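Local coordinates for protein BlEst2 (Bacillus licheniformis, PDB 6WPX) that is a lipase that probably hydrolyses ester bonds and, in its propeptide form, carries a C-terminal domain with autoinhibitory effects, at residues 48-53 and 114-119; 79-84 and 107-112. All blocks are in the same frame, centred on the assembly; numbering follows the deposited sequence.

Contact 1: residues 48-53 and 114-119; sequences PPIVFV and ILVSYS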
loop_
_atom_site.group_PDB
_atom_site.type_symbol
_atom_site.label_atom_id
_atom_site.label_comp_id
_atom_site.label_asym_id
_atom_site.label_seq_id
_atom_site.Cartn_x
_atom_site.Cartn_y
_atom_site.Cartn_z
ATOM N N PRO A 48 15.678 4.892 -26.612
ATOM C CA PRO A 48 15.522 6.208 -25.962
ATOM C C PRO A 48 16.195 6.241 -24.581
ATOM O O PRO A 48 16.304 5.187 -23.942
ATOM C CB PRO A 48 13.995 6.366 -25.832
ATOM C CG PRO A 48 13.429 5.429 -26.878
ATOM C CD PRO A 48 14.366 4.245 -26.827
ATOM N N PRO A 49 16.661 7.414 -24.092
ATOM C CA PRO A 49 17.229 7.447 -22.739
ATOM C C PRO A 49 16.148 7.106 -21.697
ATOM O O PRO A 49 14.953 7.320 -21.923
ATOM C CB PRO A 49 17.683 8.906 -22.578
ATOM C CG PRO A 49 17.739 9.453 -24.023
ATOM C CD PRO A 49 16.627 8.763 -24.704
ATOM N N ILE A 50 16.569 6.554 -20.564
ATOM C CA ILE A 50 15.611 6.200 -19.507
ATOM C C ILE A 50 15.721 7.173 -18.370
ATOM O O ILE A 50 16.814 7.399 -17.867
ATOM C CB ILE A 50 15.809 4.750 -18.995
ATOM C CG1 ILE A 50 15.767 3.710 -20.123
ATOM C CG2 ILE A 50 14.811 4.430 -17.887
ATOM C CD1 ILE A 50 16.552 2.436 -19.760
ATOM N N VAL A 51 14.584 7.684 -17.909
ATOM C CA VAL A 51 14.534 8.503 -16.702
ATOM C C VAL A 51 13.977 7.602 -15.601
ATOM O O VAL A 51 12.848 7.118 -15.706
ATOM C CB VAL A 51 13.720 9.805 -16.869
ATOM C CG1 VAL A 51 13.590 10.548 -15.529
ATOM C CG2 VAL A 51 14.359 10.696 -17.916
ATOM N N PHE A 52 14.785 7.376 -14.558
ATOM C CA PHE A 52 14.404 6.535 -13.422
ATOM C C PHE A 52 13.772 7.388 -12.357
ATOM O O PHE A 52 14.350 8.396 -11.950
ATOM C CB PHE A 52 15.607 5.737 -12.902
ATOM C CG PHE A 52 16.033 4.653 -13.867
ATOM C CD1 PHE A 52 15.441 3.385 -13.826
ATOM C CD2 PHE A 52 17.026 4.890 -14.814
ATOM C CE1 PHE A 52 15.846 2.380 -14.711
ATOM C CE2 PHE A 52 17.457 3.867 -15.672
ATOM C CZ PHE A 52 16.858 2.623 -15.615
ATOM N N VAL A 53 12.536 7.017 -11.960
ATOM C CA VAL A 53 11.723 7.777 -11.006
ATOM C C VAL A 53 11.474 6.954 -9.742
ATOM O O VAL A 53 10.859 5.889 -9.814
ATOM C CB VAL A 53 10.416 8.318 -11.648
ATOM C CG1 VAL A 53 9.636 9.212 -10.665
ATOM C CG2 VAL A 53 10.710 9.091 -12.935
ATOM N N ILE A 114 12.150 7.484 -21.914
ATOM C CA ILE A 114 11.285 6.442 -21.376
ATOM C C ILE A 114 11.262 6.695 -19.875
ATOM O O ILE A 114 12.301 6.991 -19.302
ATOM C CB ILE A 114 11.876 5.041 -21.698
ATOM C CG1 ILE A 114 11.761 4.717 -23.202
ATOM C CG2 ILE A 114 11.233 3.923 -20.811
ATOM C CD1 ILE A 114 12.683 3.545 -23.618
ATOM N N LEU A 115 10.104 6.575 -19.243
ATOM C CA LEU A 115 10.089 6.645 -17.782
ATOM C C LEU A 115 10.058 5.229 -17.245
ATOM O O LEU A 115 9.221 4.427 -17.679
ATOM C CB LEU A 115 8.895 7.445 -17.237
ATOM C CG LEU A 115 8.802 8.929 -17.622
ATOM C CD1 LEU A 115 7.571 9.543 -17.021
ATOM C CD2 LEU A 115 10.031 9.712 -17.156
ATOM N N VAL A 116 10.989 4.916 -16.319
ATOM C CA VAL A 116 10.983 3.664 -15.552
ATOM C C VAL A 116 10.732 4.162 -14.150
ATOM O O VAL A 116 11.572 4.841 -13.572
ATOM C CB VAL A 116 12.207 2.728 -15.686
ATOM C CG1 VAL A 116 12.113 1.579 -14.658
ATOM C CG2 VAL A 116 12.268 2.144 -17.104
ATOM N N SER A 117 9.517 3.933 -13.667
ATOM C CA SER A 117 9.050 4.491 -12.419
ATOM C C SER A 117 8.676 3.468 -11.384
ATOM O O SER A 117 7.888 2.567 -11.641
ATOM C CB SER A 117 7.873 5.409 -12.704
ATOM O OG SER A 117 8.280 6.373 -13.662
ATOM N N TYR A 118 9.174 3.665 -10.184
ATOM C CA TYR A 118 8.934 2.755 -9.078
ATOM C C TYR A 118 7.919 3.251 -8.086
ATOM O O TYR A 118 7.995 4.405 -7.673
ATOM C CB TYR A 118 10.276 2.566 -8.361
ATOM C CG TYR A 118 10.243 1.849 -7.019
ATOM C CD1 TYR A 118 9.689 0.572 -6.902
ATOM C CD2 TYR A 118 10.962 2.344 -5.933
ATOM C CE1 TYR A 118 9.808 -0.164 -5.725
ATOM C CE2 TYR A 118 11.085 1.619 -4.750
ATOM C CZ TYR A 118 10.500 0.373 -4.645
ATOM O OH TYR A 118 10.613 -0.312 -3.465
ATOM N N SER A 119 7.040 2.333 -7.592
ATOM C CA SER A 119 6.117 2.620 -6.484
ATOM C C SER A 119 5.298 3.886 -6.796
ATOM O O SER A 119 4.854 4.022 -7.937
ATOM C CB SER A 119 6.918 2.651 -5.170
ATOM O OG SER A 119 6.345 3.294 -4.042
#
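Pro48, just ahead of strand 50-53, lays its ring against Ile114, already in strand 113-118, its CD 3.7 Å from Ile114 CD1. Pro49 has no N-H to give, but its carbonyl accepts Ile114 N at 2.8 Å, opening a parallel ladder of five backbone hydrogen bonds that ends with Tyr118 N on Val53 O. Ile50 shares one face of the sheet with Phe52, Ile114 and Val116. Its CG2, anti to the backbone N, meets Val116 CG2 at 3.5 Å and also lies over the rim of the Phe52 ring. Val51, on the face of Val53, Leu115 and Ser117, runs alongside Leu115, with CB 3.7 Å from Leu115 CD2; a beta-branched valine suits such an extended backbone. The Phe52 ring reaches along Val116, its CD1-CE1 side against CB and CG1. Val53 CB comes within 3.5 Å of Ser117 OG, a small hydroxyl that hydrogen-bonds to Ser125 and so brings no unpaired polar group into this buried layer. Both strands are interior to the sheet: 50-53 bonds to 80-83 on its other edge, and 113-118 to 138-144, while helices 91-109 and 121-131 cover the face bearing Val51, Val53 and Leu115.

Contact 2: residues 79-84 and 107-112; sequences DAAFID and QYFGRK
Phe109 reaches Asp79, Ala80 and Ala81 through a chi1 of -72°, which sets CG anti to its carbonyl carbon and beside the backbone N, and carries the ring from the last turn of helix 91-109 to the start of strand 80-83. The far end of the ring does the touching. CZ comes edge-on to the carbonyl of Ala80, 3.6 Å from its O, so the slightly positive ring hydrogens probably meet the oxygen's negative charge. Also at the edge, CE2 lies 3.9 Å from Ala81 CB, where the small methyl lets the ring come close to the strand. On the other flank of CZ, CE1 meets Asp79 CB obliquely at 3.8 Å, an aliphatic contact that uses the root of the aspartate and not its carboxylate. Tyr108 from the same helix covers one face of the ring, its CD2 3.6 Å above the centre, while Pro49 also packs on Phe109. Replacing the ring by the methyl of an alanine is likely to open a gap beside Ala81 CB and take away the edge that meets the Ala80 carbonyl. Gly110 leaves the helix with a positive phi of 76°, a turn glycine makes easily, and Arg111 then swings its guanidinium back toward Asp79. Asp79 OD2 stays 4.4 Å from Arg111 NH2, too far for a salt bridge, though their charges probably attract; Asp79 OD1 is bonded to Val40 N and Arg111 NH1 to Asp44 O. Helix 91-109 is the connection of a beta-alpha-beta crossover from strand 80-83 to the parallel strand 113-118, a unit typical of the alpha/beta hydrolase fold, and Phe109 fastens its C-terminal end to the beginning of the first strand.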
loop_
_atom_site.group_PDB
_atom_site.type_symbol
_atom_site.label_atom_id
_atom_site.label_comp_id
_atom_site.label_asym_id
_atom_site.label_seq_id
_atom_site.Cartn_x
_atom_site.Cartn_y
_atom_site.Cartn_z
ATOM N N ASP A 79 21.287 5.318 -22.421
ATOM C CA ASP A 79 21.611 6.515 -21.651
ATOM C C ASP A 79 20.507 6.616 -20.614
ATOM O O ASP A 79 19.438 6.000 -20.776
ATOM C CB ASP A 79 21.675 7.761 -22.521
ATOM C CG ASP A 79 23.013 7.874 -23.205
ATOM O OD1 ASP A 79 24.062 7.839 -22.492
ATOM O OD2 ASP A 79 23.022 7.992 -24.439
ATOM N N ALA A 80 20.787 7.321 -19.504
ATOM C CA ALA A 80 19.826 7.377 -18.418
ATOM C C ALA A 80 19.972 8.639 -17.633
ATOM O O ALA A 80 21.018 9.280 -17.690
ATOM C CB ALA A 80 20.009 6.161 -17.496
ATOM N N ALA A 81 18.917 9.006 -16.901
ATOM C CA ALA A 81 18.895 10.170 -16.010
ATOM C C ALA A 81 18.121 9.758 -14.759
ATOM O O ALA A 81 17.333 8.822 -14.803
ATOM C CB ALA A 81 18.250 11.376 -16.695
ATOM N N PHE A 82 18.444 10.368 -13.634
ATOM C CA PHE A 82 17.855 10.004 -12.341
ATOM C C PHE A 82 17.402 11.287 -11.711
ATOM O O PHE A 82 18.142 12.264 -11.742
ATOM C CB PHE A 82 18.922 9.297 -11.462
ATOM C CG PHE A 82 19.522 8.082 -12.147
ATOM C CD1 PHE A 82 20.603 8.212 -13.013
ATOM C CD2 PHE A 82 18.962 6.823 -11.973
ATOM C CE1 PHE A 82 21.118 7.097 -13.696
ATOM C CE2 PHE A 82 19.490 5.699 -12.634
ATOM C CZ PHE A 82 20.541 5.847 -13.514
ATOM N N ILE A 83 16.192 11.300 -11.159
ATOM C CA ILE A 83 15.612 12.507 -10.589
ATOM C C ILE A 83 15.183 12.328 -9.132
ATOM O O ILE A 83 14.759 11.242 -8.725
ATOM C CB ILE A 83 14.431 12.982 -11.501
ATOM C CG1 ILE A 83 13.906 14.388 -11.076
ATOM C CG2 ILE A 83 13.291 11.914 -11.565
ATOM C CD1 ILE A 83 13.045 15.096 -12.063
ATOM N N ASP A 84 15.288 13.414 -8.358
ATOM C CA ASP A 84 14.785 13.469 -7.006
ATOM C C ASP A 84 13.500 14.280 -7.113
ATOM O O ASP A 84 13.526 15.412 -7.597
ATOM C CB ASP A 84 15.738 14.226 -6.061
ATOM C CG ASP A 84 17.011 13.495 -5.706
ATOM O OD1 ASP A 84 17.126 12.315 -6.054
ATOM O OD2 ASP A 84 17.887 14.107 -5.057
ATOM N N GLN A 107 15.489 18.367 -23.467
ATOM C CA GLN A 107 16.440 19.293 -24.083
ATOM C C GLN A 107 17.872 18.753 -23.966
ATOM O O GLN A 107 18.646 18.866 -24.921
ATOM C CB GLN A 107 16.328 20.692 -23.475
ATOM C CG GLN A 107 15.044 21.423 -23.869
ATOM C CD GLN A 107 14.753 22.678 -23.067
ATOM O OE1 GLN A 107 15.247 22.902 -21.949
ATOM N NE2 GLN A 107 13.885 23.509 -23.611
ATOM N N TYR A 108 18.210 18.132 -22.815
ATOM C CA TYR A 108 19.540 17.562 -22.613
ATOM C C TYR A 108 19.814 16.378 -23.566
ATOM O O TYR A 108 20.898 16.282 -24.141
ATOM C CB TYR A 108 19.731 17.160 -21.145
ATOM C CG TYR A 108 21.035 16.444 -20.870
ATOM C CD1 TYR A 108 22.206 17.154 -20.621
ATOM C CD2 TYR A 108 21.093 15.051 -20.836
ATOM C CE1 TYR A 108 23.408 16.495 -20.365
ATOM C CE2 TYR A 108 22.294 14.385 -20.619
ATOM C CZ TYR A 108 23.446 15.108 -20.360
ATOM O OH TYR A 108 24.600 14.408 -20.102
ATOM N N PHE A 109 18.850 15.463 -23.729
ATOM C CA PHE A 109 19.089 14.311 -24.607
ATOM C C PHE A 109 18.756 14.572 -26.082
ATOM O O PHE A 109 19.233 13.856 -26.961
ATOM C CB PHE A 109 18.366 13.080 -24.078
ATOM C CG PHE A 109 18.975 12.483 -22.815
ATOM C CD1 PHE A 109 20.257 11.925 -22.832
ATOM C CD2 PHE A 109 18.241 12.412 -21.633
ATOM C CE1 PHE A 109 20.813 11.359 -21.673
ATOM C CE2 PHE A 109 18.784 11.813 -20.483
ATOM C CZ PHE A 109 20.070 11.300 -20.508
ATOM N N GLY A 110 17.956 15.599 -26.341
ATOM C CA GLY A 110 17.569 15.991 -27.695
ATOM C C GLY A 110 16.526 15.073 -28.297
ATOM O O GLY A 110 16.336 15.058 -29.513
ATOM N N ARG A 111 15.826 14.305 -27.440
ATOM C CA ARG A 111 14.795 13.339 -27.858
ATOM C C ARG A 111 13.960 12.869 -26.675
ATOM O O ARG A 111 14.365 13.057 -25.522
ATOM C CB ARG A 111 15.419 12.106 -28.558
ATOM C CG ARG A 111 16.513 11.386 -27.753
ATOM C CD ARG A 111 17.177 10.356 -28.617
ATOM N NE ARG A 111 18.351 9.774 -27.975
ATOM C CZ ARG A 111 18.654 8.482 -28.018
ATOM N NH1 ARG A 111 17.861 7.627 -28.649
ATOM N NH2 ARG A 111 19.743 8.030 -27.411
ATOM N N LYS A 112 12.809 12.207 -26.983
ATOM C CA LYS A 112 11.871 11.653 -26.004
ATOM C C LYS A 112 12.523 10.554 -25.200
ATOM O O LYS A 112 13.386 9.816 -25.690
ATOM C CB LYS A 112 10.563 11.160 -26.649
ATOM C CG LYS A 112 9.657 12.290 -27.126
ATOM C CD LYS A 112 8.296 11.759 -27.495
ATOM C CE LYS A 112 7.579 12.657 -28.467
ATOM N NZ LYS A 112 6.107 12.555 -28.298
#

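Contact 1 lies within the alpha/beta hydrolase sheet and contact 2 at its side, where a helix end packs on neighbouring strand 80-83; their centres are about 9 Å apart. Along the chain contact 2 is nested within the loop that contact 1 closes. Strand 50-53 stands between 80-83 and 113-118, so the helical connection passes over it. Ile50 joins them directly, its O 2.8 Å from Ala81 N, probably a hydrogen bond. Beside it Phe52 packs on Phe82. Contact 2 places the C-terminal end of helix 91-109 against the sheet, and contact 1 pairs the following strand, 113-118, with 50-53; that strand leads into Ser119, where relatives in this fold place the nucleophile elbow.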